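PDB 6ZJK: ribonucleoside-diphosphate reductase subunit beta, which holds a di-iron centre that probably generates the radical with which class I ribonucleotide reductase converts ribonucleoside diphosphates to deoxyribonucleotides. Local coordinates for residues I72-S77 and Y144-D149; F105-Q110 and F135-H140; L114-R119 and K183-P188; S127-I132 and L242-N247. One frame throughout, in Å; residues are numbered along the deposited sequence.

Contact 1: residues I72-S77 and Y144-D149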
loop_
_atom_site.group_PDB
_atom_site.type_symbol
_atom_site.label_atom_id
_atom_site.label_comp_id
_atom_site.label_asym_id
_atom_site.label_seq_id
_atom_site.Cartn_x
_atom_site.Cartn_y
_atom_site.Cartn_z
ATOM N N ILE A 72 12.939 -6.393 -6.412
ATOM C CA ILE A 72 13.091 -5.131 -7.086
ATOM C C ILE A 72 13.377 -5.416 -8.537
ATOM O O ILE A 72 14.382 -5.947 -8.874
ATOM C CB ILE A 72 14.216 -4.277 -6.468
ATOM C CG1 ILE A 72 13.974 -4.047 -4.979
ATOM C CG2 ILE A 72 14.309 -2.954 -7.171
ATOM C CD1 ILE A 72 15.043 -3.256 -4.283
ATOM N N PRO A 73 12.470 -5.034 -9.382
ATOM C CA PRO A 73 12.505 -5.275 -10.817
ATOM C C PRO A 73 13.786 -4.876 -11.483
ATOM O O PRO A 73 14.397 -5.644 -12.166
ATOM C CB PRO A 73 11.369 -4.456 -11.336
ATOM C CG PRO A 73 10.504 -4.259 -10.212
ATOM C CD PRO A 73 11.261 -4.363 -8.970
ATOM N N GLU A 74 14.320 -3.708 -11.142
ATOM C CA GLU A 74 15.584 -3.202 -11.721
ATOM C C GLU A 74 16.835 -3.941 -11.357
ATOM O O GLU A 74 17.801 -3.743 -11.937
ATOM C CB GLU A 74 15.752 -1.700 -11.522
ATOM C CG GLU A 74 14.762 -0.878 -12.310
ATOM C CD GLU A 74 14.913 0.627 -12.173
ATOM O OE1 GLU A 74 15.815 1.069 -11.455
ATOM O OE2 GLU A 74 14.131 1.357 -12.792
ATOM N N GLU A 75 16.711 -4.899 -10.467
ATOM C CA GLU A 75 17.837 -5.690 -10.078
ATOM C C GLU A 75 18.020 -6.907 -11.004
ATOM O O GLU A 75 18.926 -7.654 -10.835
ATOM C CB GLU A 75 17.711 -6.110 -8.609
ATOM C CG GLU A 75 18.434 -5.219 -7.617
ATOM C CD GLU A 75 18.224 -5.575 -6.144
ATOM O OE1 GLU A 75 18.620 -4.799 -5.291
ATOM O OE2 GLU A 75 17.671 -6.609 -5.808
ATOM N N ILE A 76 17.136 -7.086 -11.973
ATOM C CA ILE A 76 17.220 -8.176 -12.898
ATOM C C ILE A 76 17.703 -7.632 -14.222
ATOM O O ILE A 76 17.066 -6.853 -14.807
ATOM C CB ILE A 76 15.861 -8.831 -13.053
ATOM C CG1 ILE A 76 15.468 -9.522 -11.774
ATOM C CG2 ILE A 76 15.896 -9.825 -14.167
ATOM C CD1 ILE A 76 13.997 -9.527 -11.565
ATOM N N SER A 77 18.824 -8.095 -14.690
ATOM C CA SER A 77 19.366 -7.517 -15.914
ATOM C C SER A 77 18.653 -8.040 -17.158
ATOM O O SER A 77 18.425 -9.243 -17.304
ATOM C CB SER A 77 20.849 -7.836 -16.031
ATOM O OG SER A 77 21.231 -7.785 -17.386
ATOM N N TYR A 144 6.893 -3.133 -15.754
ATOM C CA TYR A 144 6.538 -3.030 -17.145
ATOM C C TYR A 144 7.208 -1.796 -17.738
ATOM O O TYR A 144 7.690 -1.852 -18.805
ATOM C CB TYR A 144 5.029 -3.042 -17.402
ATOM C CG TYR A 144 4.268 -4.200 -16.757
ATOM C CD1 TYR A 144 4.801 -5.451 -16.724
ATOM C CD2 TYR A 144 3.052 -4.016 -16.177
ATOM C CE1 TYR A 144 4.138 -6.487 -16.140
ATOM C CE2 TYR A 144 2.381 -5.053 -15.597
ATOM C CZ TYR A 144 2.935 -6.276 -15.580
ATOM O OH TYR A 144 2.298 -7.281 -14.983
ATOM N N SER A 145 7.210 -0.692 -17.023
ATOM C CA SER A 145 7.940 0.495 -17.460
ATOM C C SER A 145 9.428 0.192 -17.620
ATOM O O SER A 145 10.072 0.674 -18.563
ATOM C CB SER A 145 7.724 1.652 -16.478
ATOM O OG SER A 145 6.637 2.477 -16.884
ATOM N N TYR A 146 9.966 -0.571 -16.697
ATOM C CA TYR A 146 11.343 -0.953 -16.735
ATOM C C TYR A 146 11.663 -1.813 -17.953
ATOM O O TYR A 146 12.664 -1.625 -18.547
ATOM C CB TYR A 146 11.767 -1.657 -15.478
ATOM C CG TYR A 146 13.097 -2.318 -15.522
ATOM C CD1 TYR A 146 14.220 -1.628 -15.786
ATOM C CD2 TYR A 146 13.238 -3.624 -15.245
ATOM C CE1 TYR A 146 15.426 -2.225 -15.801
ATOM C CE2 TYR A 146 14.447 -4.234 -15.256
ATOM C CZ TYR A 146 15.539 -3.527 -15.548
ATOM O OH TYR A 146 16.736 -4.123 -15.555
ATOM N N ILE A 147 10.827 -2.789 -18.265
ATOM C CA ILE A 147 11.040 -3.618 -19.462
ATOM C C ILE A 147 11.041 -2.751 -20.727
ATOM O O ILE A 147 11.958 -2.828 -21.553
ATOM C CB ILE A 147 9.996 -4.744 -19.556
ATOM C CG1 ILE A 147 10.235 -5.791 -18.460
ATOM C CG2 ILE A 147 10.014 -5.398 -20.962
ATOM C CD1 ILE A 147 9.104 -6.820 -18.295
ATOM N N LEU A 148 10.000 -1.930 -20.896
ATOM C CA LEU A 148 9.803 -1.216 -22.149
ATOM C C LEU A 148 10.850 -0.136 -22.361
ATOM O O LEU A 148 11.258 0.120 -23.507
ATOM C CB LEU A 148 8.389 -0.637 -22.212
ATOM C CG LEU A 148 7.238 -1.643 -22.247
ATOM C CD1 LEU A 148 5.959 -0.842 -22.344
ATOM C CD2 LEU A 148 7.361 -2.675 -23.446
ATOM N N ASP A 149 11.263 0.544 -21.277
ATOM C CA ASP A 149 12.267 1.589 -21.391
ATOM C C ASP A 149 13.643 1.003 -21.658
ATOM O O ASP A 149 14.507 1.697 -22.207
ATOM C CB ASP A 149 12.294 2.444 -20.113
ATOM C CG ASP A 149 13.074 3.741 -20.294
ATOM O OD1 ASP A 149 12.738 4.532 -21.213
ATOM O OD2 ASP A 149 14.021 3.976 -19.517
#

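Contact 2: residues F105-Q110 and F135-H140. With FE (Fe (III) ion), chain H; FE (Fe (III) ion), chain G.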
loop_
_atom_site.group_PDB
_atom_site.type_symbol
_atom_site.label_atom_id
_atom_site.label_comp_id
_atom_site.label_asym_id
_atom_site.label_seq_id
_atom_site.Cartn_x
_atom_site.Cartn_y
_atom_site.Cartn_z
ATOM N N PHE A 105 -2.665 -2.267 -17.682
ATOM C CA PHE A 105 -3.986 -1.800 -17.293
ATOM C C PHE A 105 -4.509 -2.580 -16.084
ATOM O O PHE A 105 -5.093 -1.988 -15.166
ATOM C CB PHE A 105 -4.957 -1.922 -18.472
ATOM C CG PHE A 105 -6.393 -1.924 -18.050
ATOM C CD1 PHE A 105 -7.078 -0.727 -17.893
ATOM C CD2 PHE A 105 -7.054 -3.123 -17.761
ATOM C CE1 PHE A 105 -8.405 -0.730 -17.487
ATOM C CE2 PHE A 105 -8.363 -3.126 -17.344
ATOM C CZ PHE A 105 -9.045 -1.937 -17.212
ATOM N N LEU A 106 -4.266 -3.881 -16.027
ATOM C CA LEU A 106 -4.780 -4.712 -14.937
ATOM C C LEU A 106 -4.233 -4.322 -13.563
ATOM O O LEU A 106 -4.950 -4.089 -12.678
ATOM C CB LEU A 106 -4.586 -6.182 -15.220
ATOM C CG LEU A 106 -5.367 -6.824 -16.342
ATOM C CD1 LEU A 106 -5.157 -8.288 -16.403
ATOM C CD2 LEU A 106 -6.803 -6.455 -16.445
ATOM N N ASP A 107 -2.936 -4.229 -13.467
ATOM C CA ASP A 107 -2.290 -3.841 -12.275
ATOM C C ASP A 107 -2.609 -2.385 -11.912
ATOM O O ASP A 107 -2.694 -2.084 -10.780
ATOM C CB ASP A 107 -0.820 -4.077 -12.350
ATOM C CG ASP A 107 -0.439 -5.527 -12.195
ATOM O OD1 ASP A 107 -0.843 -6.198 -11.273
ATOM O OD2 ASP A 107 0.324 -6.004 -12.979
ATOM N N SER A 108 -2.809 -1.507 -12.884
ATOM C CA SER A 108 -3.150 -0.159 -12.595
ATOM C C SER A 108 -4.500 -0.089 -11.945
ATOM O O SER A 108 -4.658 0.586 -11.009
ATOM C CB SER A 108 -3.070 0.738 -13.834
ATOM O OG SER A 108 -1.752 0.954 -14.214
ATOM N N VAL A 109 -5.481 -0.809 -12.444
ATOM C CA VAL A 109 -6.780 -0.757 -11.824
ATOM C C VAL A 109 -6.804 -1.480 -10.476
ATOM O O VAL A 109 -7.547 -1.146 -9.658
ATOM C CB VAL A 109 -7.950 -1.240 -12.658
ATOM C CG1 VAL A 109 -8.178 -0.386 -13.848
ATOM C CG2 VAL A 109 -7.793 -2.652 -13.048
ATOM N N GLN A 110 -5.953 -2.455 -10.289
ATOM C CA GLN A 110 -5.848 -3.141 -9.038
ATOM C C GLN A 110 -5.328 -2.123 -8.034
ATOM O O GLN A 110 -5.865 -1.995 -6.997
ATOM C CB GLN A 110 -4.907 -4.308 -9.131
ATOM C CG GLN A 110 -5.446 -5.528 -9.822
ATOM C CD GLN A 110 -6.633 -6.111 -9.162
ATOM O OE1 GLN A 110 -7.727 -5.681 -9.366
ATOM N NE2 GLN A 110 -6.407 -7.101 -8.352
ATOM N N PHE A 135 0.724 -2.466 -2.672
ATOM C CA PHE A 135 2.131 -2.143 -2.874
ATOM C C PHE A 135 2.767 -3.058 -3.920
ATOM O O PHE A 135 3.505 -2.590 -4.794
ATOM C CB PHE A 135 2.829 -2.248 -1.516
ATOM C CG PHE A 135 4.300 -2.479 -1.579
ATOM C CD1 PHE A 135 5.180 -1.416 -1.763
ATOM C CD2 PHE A 135 4.820 -3.749 -1.392
ATOM C CE1 PHE A 135 6.551 -1.622 -1.778
ATOM C CE2 PHE A 135 6.191 -3.970 -1.416
ATOM C CZ PHE A 135 7.059 -2.903 -1.609
ATOM N N GLN A 136 2.459 -4.359 -3.873
ATOM C CA GLN A 136 2.999 -5.321 -4.840
ATOM C C GLN A 136 2.478 -5.069 -6.245
ATOM O O GLN A 136 3.209 -5.294 -7.218
ATOM C CB GLN A 136 2.668 -6.773 -4.434
ATOM C CG GLN A 136 3.426 -7.237 -3.191
ATOM C CD GLN A 136 3.165 -8.659 -2.763
ATOM O OE1 GLN A 136 2.271 -9.344 -3.289
ATOM N NE2 GLN A 136 3.966 -9.129 -1.800
ATOM N N GLU A 137 1.264 -4.605 -6.379
ATOM C CA GLU A 137 0.698 -4.290 -7.648
ATOM C C GLU A 137 1.413 -3.052 -8.256
ATOM O O GLU A 137 1.629 -3.010 -9.425
ATOM C CB GLU A 137 -0.794 -4.068 -7.577
ATOM C CG GLU A 137 -1.697 -5.179 -7.062
ATOM C CD GLU A 137 -1.575 -6.562 -7.680
ATOM O OE1 GLU A 137 -0.592 -6.908 -8.235
ATOM O OE2 GLU A 137 -2.490 -7.353 -7.556
ATOM N N GLU A 138 1.754 -2.070 -7.431
ATOM C CA GLU A 138 2.540 -0.936 -7.911
ATOM C C GLU A 138 3.898 -1.387 -8.433
ATOM O O GLU A 138 4.399 -0.853 -9.436
ATOM C CB GLU A 138 2.711 0.119 -6.817
ATOM C CG GLU A 138 1.421 0.777 -6.333
ATOM C CD GLU A 138 0.879 1.828 -7.284
ATOM O OE1 GLU A 138 1.457 2.029 -8.376
ATOM O OE2 GLU A 138 -0.128 2.480 -6.930
ATOM N N ILE A 139 4.519 -2.355 -7.760
ATOM C CA ILE A 139 5.804 -2.869 -8.232
ATOM C C ILE A 139 5.653 -3.600 -9.570
ATOM O O ILE A 139 6.530 -3.506 -10.448
ATOM C CB ILE A 139 6.452 -3.735 -7.142
ATOM C CG1 ILE A 139 6.870 -2.821 -5.976
ATOM C CG2 ILE A 139 7.657 -4.503 -7.665
ATOM C CD1 ILE A 139 7.779 -3.502 -4.984
ATOM N N HIS A 140 4.528 -4.228 -9.777
ATOM C CA HIS A 140 4.264 -4.972 -10.993
ATOM C C HIS A 140 4.156 -4.013 -12.147
ATOM O O HIS A 140 4.771 -4.173 -13.124
ATOM C CB HIS A 140 3.017 -5.845 -10.876
ATOM C CG HIS A 140 3.169 -6.990 -9.923
ATOM N ND1 HIS A 140 2.105 -7.708 -9.431
ATOM C CD2 HIS A 140 4.264 -7.485 -9.325
ATOM C CE1 HIS A 140 2.563 -8.596 -8.586
ATOM N NE2 HIS A 140 3.861 -8.483 -8.507
HETATM FE FE FE H . -0.141 -7.945 -10.121
HETATM FE FE FE G . -2.316 -9.447 -8.169
HETATM O O HOH W 1 -0.265 -9.884 -8.689
#

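Contact 3: residues L114-R119 and K183-P188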
loop_
_atom_site.group_PDB
_atom_site.type_symbol
_atom_site.label_atom_id
_atom_site.label_comp_id
_atom_site.label_asym_id
_atom_site.label_seq_id
_atom_site.Cartn_x
_atom_site.Cartn_y
_atom_site.Cartn_z
ATOM N N LEU A 114 -8.168 -1.713 -5.014
ATOM C CA LEU A 114 -7.919 -2.360 -3.753
ATOM C C LEU A 114 -8.188 -1.489 -2.516
ATOM O O LEU A 114 -8.741 -1.961 -1.576
ATOM C CB LEU A 114 -6.518 -2.919 -3.717
ATOM C CG LEU A 114 -6.351 -4.144 -4.571
ATOM C CD1 LEU A 114 -4.975 -4.708 -4.536
ATOM C CD2 LEU A 114 -7.378 -5.172 -4.202
ATOM N N PRO A 115 -7.807 -0.224 -2.560
ATOM C CA PRO A 115 -8.077 0.569 -1.377
ATOM C C PRO A 115 -9.520 0.856 -1.179
ATOM O O PRO A 115 -9.906 1.283 -0.141
ATOM C CB PRO A 115 -7.363 1.852 -1.651
ATOM C CG PRO A 115 -6.313 1.513 -2.573
ATOM C CD PRO A 115 -6.724 0.338 -3.355
ATOM N N ASN A 116 -10.318 0.629 -2.190
ATOM C CA ASN A 116 -11.719 0.884 -2.069
ATOM C C ASN A 116 -12.412 -0.296 -1.462
ATOM O O ASN A 116 -13.455 -0.183 -0.877
ATOM C CB ASN A 116 -12.290 1.162 -3.432
ATOM C CG ASN A 116 -12.219 2.598 -3.785
ATOM O OD1 ASN A 116 -11.198 3.232 -3.633
ATOM N ND2 ASN A 116 -13.315 3.122 -4.268
ATOM N N ILE A 117 -11.814 -1.433 -1.613
ATOM C CA ILE A 117 -12.366 -2.577 -1.055
ATOM C C ILE A 117 -11.927 -2.560 0.372
ATOM O O ILE A 117 -12.716 -2.698 1.245
ATOM C CB ILE A 117 -11.852 -3.785 -1.780
ATOM C CG1 ILE A 117 -12.712 -4.011 -2.993
ATOM C CG2 ILE A 117 -11.880 -4.992 -0.898
ATOM C CD1 ILE A 117 -12.163 -5.037 -3.912
ATOM N N SER A 118 -10.645 -2.377 0.572
ATOM C CA SER A 118 -10.061 -2.351 1.885
ATOM C C SER A 118 -10.666 -1.433 2.907
ATOM O O SER A 118 -10.696 -1.736 4.027
ATOM C CB SER A 118 -8.613 -2.039 1.755
ATOM O OG SER A 118 -7.981 -2.197 2.953
ATOM N N ARG A 119 -11.268 -0.346 2.509
ATOM C CA ARG A 119 -11.873 0.555 3.406
ATOM C C ARG A 119 -13.233 0.172 3.961
ATOM O O ARG A 119 -13.780 0.880 4.737
ATOM C CB ARG A 119 -11.824 1.943 2.783
ATOM C CG ARG A 119 -13.022 2.470 2.054
ATOM C CD ARG A 119 -12.784 3.908 1.565
ATOM N NE ARG A 119 -13.503 4.125 0.312
ATOM C CZ ARG A 119 -14.055 5.260 -0.106
ATOM N NH1 ARG A 119 -14.025 6.361 0.609
ATOM N NH2 ARG A 119 -14.672 5.280 -1.264
ATOM N N LYS A 183 -18.911 0.019 -10.525
ATOM C CA LYS A 183 -20.278 0.062 -10.027
ATOM C C LYS A 183 -20.306 -0.034 -8.506
ATOM O O LYS A 183 -21.100 0.645 -7.843
ATOM C CB LYS A 183 -21.068 -1.096 -10.632
ATOM C CG LYS A 183 -22.482 -1.278 -10.111
ATOM C CD LYS A 183 -23.530 -1.221 -11.195
ATOM C CE LYS A 183 -24.870 -0.889 -10.569
ATOM N NZ LYS A 183 -25.761 -0.194 -11.555
ATOM N N PHE A 184 -19.265 -0.509 -7.855
ATOM C CA PHE A 184 -19.231 -0.449 -6.419
ATOM C C PHE A 184 -18.717 0.875 -5.991
ATOM O O PHE A 184 -19.202 1.438 -5.046
ATOM C CB PHE A 184 -18.342 -1.532 -5.856
ATOM C CG PHE A 184 -18.132 -1.430 -4.381
ATOM C CD1 PHE A 184 -19.182 -1.548 -3.518
ATOM C CD2 PHE A 184 -16.885 -1.233 -3.864
ATOM C CE1 PHE A 184 -19.001 -1.465 -2.169
ATOM C CE2 PHE A 184 -16.699 -1.151 -2.510
ATOM C CZ PHE A 184 -17.757 -1.268 -1.664
ATOM N N ASN A 185 -17.722 1.367 -6.705
ATOM C CA ASN A 185 -17.123 2.645 -6.388
ATOM C C ASN A 185 -18.126 3.763 -6.273
ATOM O O ASN A 185 -17.981 4.649 -5.470
ATOM C CB ASN A 185 -16.081 3.023 -7.414
ATOM C CG ASN A 185 -15.338 4.275 -7.035
ATOM O OD1 ASN A 185 -15.258 4.617 -5.882
ATOM N ND2 ASN A 185 -14.821 4.977 -8.015
ATOM N N LYS A 186 -19.139 3.713 -7.102
ATOM C CA LYS A 186 -20.135 4.767 -7.018
ATOM C C LYS A 186 -21.394 4.322 -6.287
ATOM O O LYS A 186 -22.139 5.170 -5.790
ATOM C CB LYS A 186 -20.475 5.261 -8.423
ATOM C CG LYS A 186 -19.283 5.949 -9.099
ATOM C CD LYS A 186 -19.695 6.701 -10.359
ATOM C CE LYS A 186 -21.117 7.235 -10.257
ATOM N NZ LYS A 186 -21.267 8.560 -10.892
ATOM N N GLU A 187 -21.593 3.026 -6.052
ATOM C CA GLU A 187 -22.786 2.581 -5.335
ATOM C C GLU A 187 -22.403 1.484 -4.346
ATOM O O GLU A 187 -22.538 0.292 -4.641
ATOM C CB GLU A 187 -23.842 2.072 -6.318
ATOM C CG GLU A 187 -25.238 1.825 -5.735
ATOM C CD GLU A 187 -25.913 0.620 -6.384
ATOM O OE1 GLU A 187 -26.570 -0.157 -5.647
ATOM O OE2 GLU A 187 -25.796 0.457 -7.622
ATOM N N PRO A 188 -22.046 1.917 -3.160
ATOM C CA PRO A 188 -21.614 1.000 -2.126
ATOM C C PRO A 188 -22.711 0.156 -1.516
ATOM O O PRO A 188 -23.243 0.539 -0.531
ATOM C CB PRO A 188 -21.067 1.925 -1.068
ATOM C CG PRO A 188 -20.896 3.205 -1.701
ATOM C CD PRO A 188 -21.978 3.292 -2.698
#

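Contact 4: residues S127-I132 and L242-N247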
loop_
_atom_site.group_PDB
_atom_site.type_symbol
_atom_site.label_atom_id
_atom_site.label_comp_id
_atom_site.label_asym_id
_atom_site.label_seq_id
_atom_site.Cartn_x
_atom_site.Cartn_y
_atom_site.Cartn_z
ATOM N N SER A 127 -6.972 -5.974 6.329
ATOM C CA SER A 127 -6.612 -4.704 5.684
ATOM C C SER A 127 -5.101 -4.532 5.539
ATOM O O SER A 127 -4.629 -3.965 4.545
ATOM C CB SER A 127 -7.214 -3.533 6.448
ATOM O OG SER A 127 -8.589 -3.428 6.116
ATOM N N SER A 128 -4.332 -4.954 6.538
ATOM C CA SER A 128 -2.884 -4.950 6.371
ATOM C C SER A 128 -2.475 -5.743 5.141
ATOM O O SER A 128 -1.635 -5.299 4.356
ATOM C CB SER A 128 -2.202 -5.512 7.603
ATOM O OG SER A 128 -2.418 -4.642 8.691
ATOM N N LEU A 129 -3.035 -6.911 4.936
ATOM C CA LEU A 129 -2.638 -7.727 3.807
ATOM C C LEU A 129 -3.034 -7.119 2.486
ATOM O O LEU A 129 -2.336 -7.202 1.567
ATOM C CB LEU A 129 -3.118 -9.161 3.939
ATOM C CG LEU A 129 -2.744 -10.051 5.120
ATOM C CD1 LEU A 129 -3.574 -11.297 5.214
ATOM C CD2 LEU A 129 -1.309 -10.395 5.217
ATOM N N LEU A 130 -4.188 -6.519 2.417
ATOM C CA LEU A 130 -4.579 -5.876 1.166
ATOM C C LEU A 130 -3.689 -4.681 0.844
ATOM O O LEU A 130 -3.447 -4.396 -0.342
ATOM C CB LEU A 130 -6.049 -5.444 1.214
ATOM C CG LEU A 130 -7.112 -6.553 1.248
ATOM C CD1 LEU A 130 -8.447 -5.959 1.645
ATOM C CD2 LEU A 130 -7.241 -7.232 -0.107
ATOM N N ASN A 131 -3.212 -3.962 1.870
ATOM C CA ASN A 131 -2.274 -2.859 1.646
ATOM C C ASN A 131 -0.937 -3.377 1.126
ATOM O O ASN A 131 -0.311 -2.748 0.269
ATOM C CB ASN A 131 -2.032 -2.081 2.948
ATOM C CG ASN A 131 -3.193 -1.199 3.348
ATOM O OD1 ASN A 131 -4.020 -0.820 2.526
ATOM N ND2 ASN A 131 -3.231 -0.825 4.622
ATOM N N ILE A 132 -0.499 -4.515 1.596
ATOM C CA ILE A 132 0.708 -5.071 1.081
ATOM C C ILE A 132 0.469 -5.485 -0.381
ATOM O O ILE A 132 1.309 -5.361 -1.200
ATOM C CB ILE A 132 1.143 -6.277 1.863
ATOM C CG1 ILE A 132 1.402 -5.922 3.320
ATOM C CG2 ILE A 132 2.381 -6.871 1.299
ATOM C CD1 ILE A 132 1.777 -7.093 4.188
ATOM N N LEU A 242 -4.100 -14.796 -4.790
ATOM C CA LEU A 242 -5.136 -15.751 -5.030
ATOM C C LEU A 242 -5.593 -16.352 -3.718
ATOM O O LEU A 242 -6.696 -16.310 -3.413
ATOM C CB LEU A 242 -4.550 -16.841 -5.868
ATOM C CG LEU A 242 -5.266 -17.352 -7.052
ATOM C CD1 LEU A 242 -5.901 -16.234 -7.794
ATOM C CD2 LEU A 242 -4.285 -18.104 -7.906
ATOM N N VAL A 243 -4.688 -16.899 -2.956
ATOM C CA VAL A 243 -5.034 -17.471 -1.700
ATOM C C VAL A 243 -5.630 -16.476 -0.742
ATOM O O VAL A 243 -6.466 -16.807 0.006
ATOM C CB VAL A 243 -3.890 -18.147 -1.045
ATOM C CG1 VAL A 243 -4.388 -18.804 0.195
ATOM C CG2 VAL A 243 -3.329 -19.189 -1.953
ATOM N N LEU A 244 -5.193 -15.241 -0.790
ATOM C CA LEU A 244 -5.797 -14.201 0.046
ATOM C C LEU A 244 -7.279 -14.041 -0.275
ATOM O O LEU A 244 -8.131 -14.115 0.621
ATOM C CB LEU A 244 -5.052 -12.870 -0.122
ATOM C CG LEU A 244 -5.564 -11.601 0.584
ATOM C CD1 LEU A 244 -5.682 -11.829 2.082
ATOM C CD2 LEU A 244 -4.646 -10.432 0.327
ATOM N N PHE A 245 -7.602 -13.874 -1.547
ATOM C CA PHE A 245 -8.989 -13.734 -1.954
ATOM C C PHE A 245 -9.810 -15.024 -1.726
ATOM O O PHE A 245 -10.917 -14.966 -1.402
ATOM C CB PHE A 245 -9.148 -13.133 -3.350
ATOM C CG PHE A 245 -9.150 -11.627 -3.353
ATOM C CD1 PHE A 245 -8.025 -10.945 -3.169
ATOM C CD2 PHE A 245 -10.294 -10.923 -3.474
ATOM C CE1 PHE A 245 -8.026 -9.599 -3.125
ATOM C CE2 PHE A 245 -10.297 -9.564 -3.427
ATOM C CZ PHE A 245 -9.161 -8.910 -3.256
ATOM N N GLN A 246 -9.213 -16.170 -1.879
ATOM C CA GLN A 246 -9.901 -17.423 -1.546
ATOM C C GLN A 246 -10.379 -17.417 -0.089
ATOM O O GLN A 246 -11.524 -17.779 0.213
ATOM C CB GLN A 246 -8.963 -18.610 -1.817
ATOM C CG GLN A 246 -8.817 -18.969 -3.317
ATOM C CD GLN A 246 -7.722 -20.009 -3.618
ATOM O OE1 GLN A 246 -7.063 -20.523 -2.702
ATOM N NE2 GLN A 246 -7.546 -20.342 -4.922
ATOM N N ASN A 247 -9.504 -17.003 0.827
ATOM C CA ASN A 247 -9.851 -16.966 2.244
ATOM C C ASN A 247 -10.821 -15.843 2.580
ATOM O O ASN A 247 -11.727 -16.028 3.403
ATOM C CB ASN A 247 -8.585 -16.839 3.070
ATOM C CG ASN A 247 -7.946 -18.167 3.290
ATOM O OD1 ASN A 247 -8.269 -18.839 4.256
ATOM N ND2 ASN A 247 -7.032 -18.552 2.430
#

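Contact 1: residues I72-S77 and Y144-D149
The ring of Tyr-146 carries this contact: Glu-74 lies over one of its faces, and the carbonyl oxygen of Ile-76 meets its edge, near the ring plane. The methylene CG of Glu-74 sits 3.8 Å from the centre of the Tyr-146 ring in a CH-pi contact, shifted toward the rim. From there the extended glutamate chain takes its carboxylate, turned 47° to the ring, on to Arg-64 of the second subunit. At the edge, Tyr-146 OH donates to Ile-76 O over 2.8 Å, pinning the chain just beyond the 3-10 turn 73-75. Pro-73 O comes obliquely to Tyr-146 CE2 at 3.4 Å. What sends the ring out from its helix to this turn is chi1 of 169°, with CG anti to the backbone N. The loop between helices 58-68 and 79-84 is thus fastened to helix 124-151 near the surface, while Ile-76 packs on Ile-230 and Tyr-233 of helix 225-255.

Contact 2: residues F105-Q110 and F135-H140
Asp-107 and Glu-137 face each other between two roughly antiparallel helices (151°), and the tight part of the contact is the iron that joins them. Asp-107 OD1 and Glu-137 OE1 each bind the chain H iron at 2.2 Å, which explains why these oxygens come within 3.1 Å of each other; the two carboxylate planes are 46° apart. His-140 ND1 completes the protein's share of this iron at 2.4 Å, with Asp-107 OD1 at the edge of its ring. Glu-137, bent at chi2 (-52°), bridges the pair: its OE2 binds the chain G iron at 2.2 Å, where Glu-204, Glu-238 and His-241 also bind, and one modelled water binds both irons. Second-shell bonds steady the ligands, Tyr-144 OH on Asp-107 OD2 and Asp-237 on His-140 NE2. The looser part is the Gln-110 end, where the aliphatic Gln-110 CB rests on Glu-137 CG at 3.9 Å and the amide turns to Tyr-181 and Asn-200. This side too is buried, so the looseness is one of packing and not of solvent. Helices 90-118 and 124-151 thus form one wall of the di-iron site, with helix 190-220 packed against Leu-106 and Gln-110 and helix 225-255 against Gln-136 and His-140.

Contact 3: residues L114-R119 and K183-P188
Chi1 of -174° sets CG of Asn-185 opposite its backbone N and brings the amide to Asn-116, whose own CG lies anti to its carbonyl carbon (chi1 -89°). The two amides meet with Asn-116 ND2 2.9 Å from Asn-185 OD1, their planes turned 73° apart. Asn-185 OD1 accepts a hydrogen bond from Lys-25 of the second subunit, which ties this corner to the dimer partner. Beside the amides, the ring of Phe-184 presents its edge to the backbone of the other helix: CE2 lies 3.8 Å from Asn-116 O, close to the ring plane. That carbonyl is buried with no hydrogen-bond partner in the model, and the ring edge is what it meets here, at van der Waals distance. Tyr-120 meets the same phenylalanine edge-to-face, and Phe-193 also packs on it. The arrangement joins the ends of helices 90-118 and 168-186, the former kinked around Pro-115, in the all-helical fold typical of ribonucleotide reductase small subunits.

Contact 4: residues S127-I132 and L242-N247
Leu-244 reaches across to Leu-129 and Leu-130, with its two methyls doing separate jobs. Its CD1 meets Leu-129 CD1 at 3.8 Å, the two leucine side chains passing each other at a slant. The other branch, Leu-244 CD2, turns to Leu-130 CD2 at 4.1 Å and also lies near Leu-129 CB, so Leu-244 straddles the two consecutive leucines. CG of Leu-244 stands anti to the backbone N (chi1 176°), which sends both methyls across the gap. One residue on, Phe-245 lies at about a right angle to Leu-130, whose CD2 comes obliquely to the ring, 3.9 Å from Phe-245 CE1. Phe-245 also packs on Ile-197 and Asn-200 of helix 190-220. Within 242-247, on helix 225-255, Asn-247 ND2 bonds back to Val-243 O at 3.0 Å, with an almost straight N-H...O angle of 176°. Asn-247 N reaches the same oxygen from the other face of its carbonyl plane, so two donors hold it. Across the gap, however, the contact is wholly apolar, and with their axes 11.4 Å apart segments 127-132 and 242-247 meet through side chains alone. Between these two roughly antiparallel segments (150°), packing of buried hydrocarbon, without directional bonds, therefore supplies the cohesion.

Overall arrangement
From the N terminus, the chain first reaches the 72-77 turn, after helix 58-68, which contact 1 later joins to 144-149 on helix 124-151. Contact 2 closes a short loop wholly within that span, bringing 105-110 against 135-140; the two touch where Pro-73 packs on Ile-139. Contact 3 starts further along helix 90-118 and closes on 183-188, crossing contacts 1 and 2. Contact 4 opens at 127-132, near the start of helix 124-151, and closes last, on 242-247, crossing all the others. Helix 124-151 serves contacts 1, 2 and 4, and helix 90-118 serves contacts 2 and 3. Together they tie an early loop and helices 168-186 and 225-255 to this central pair around the irons.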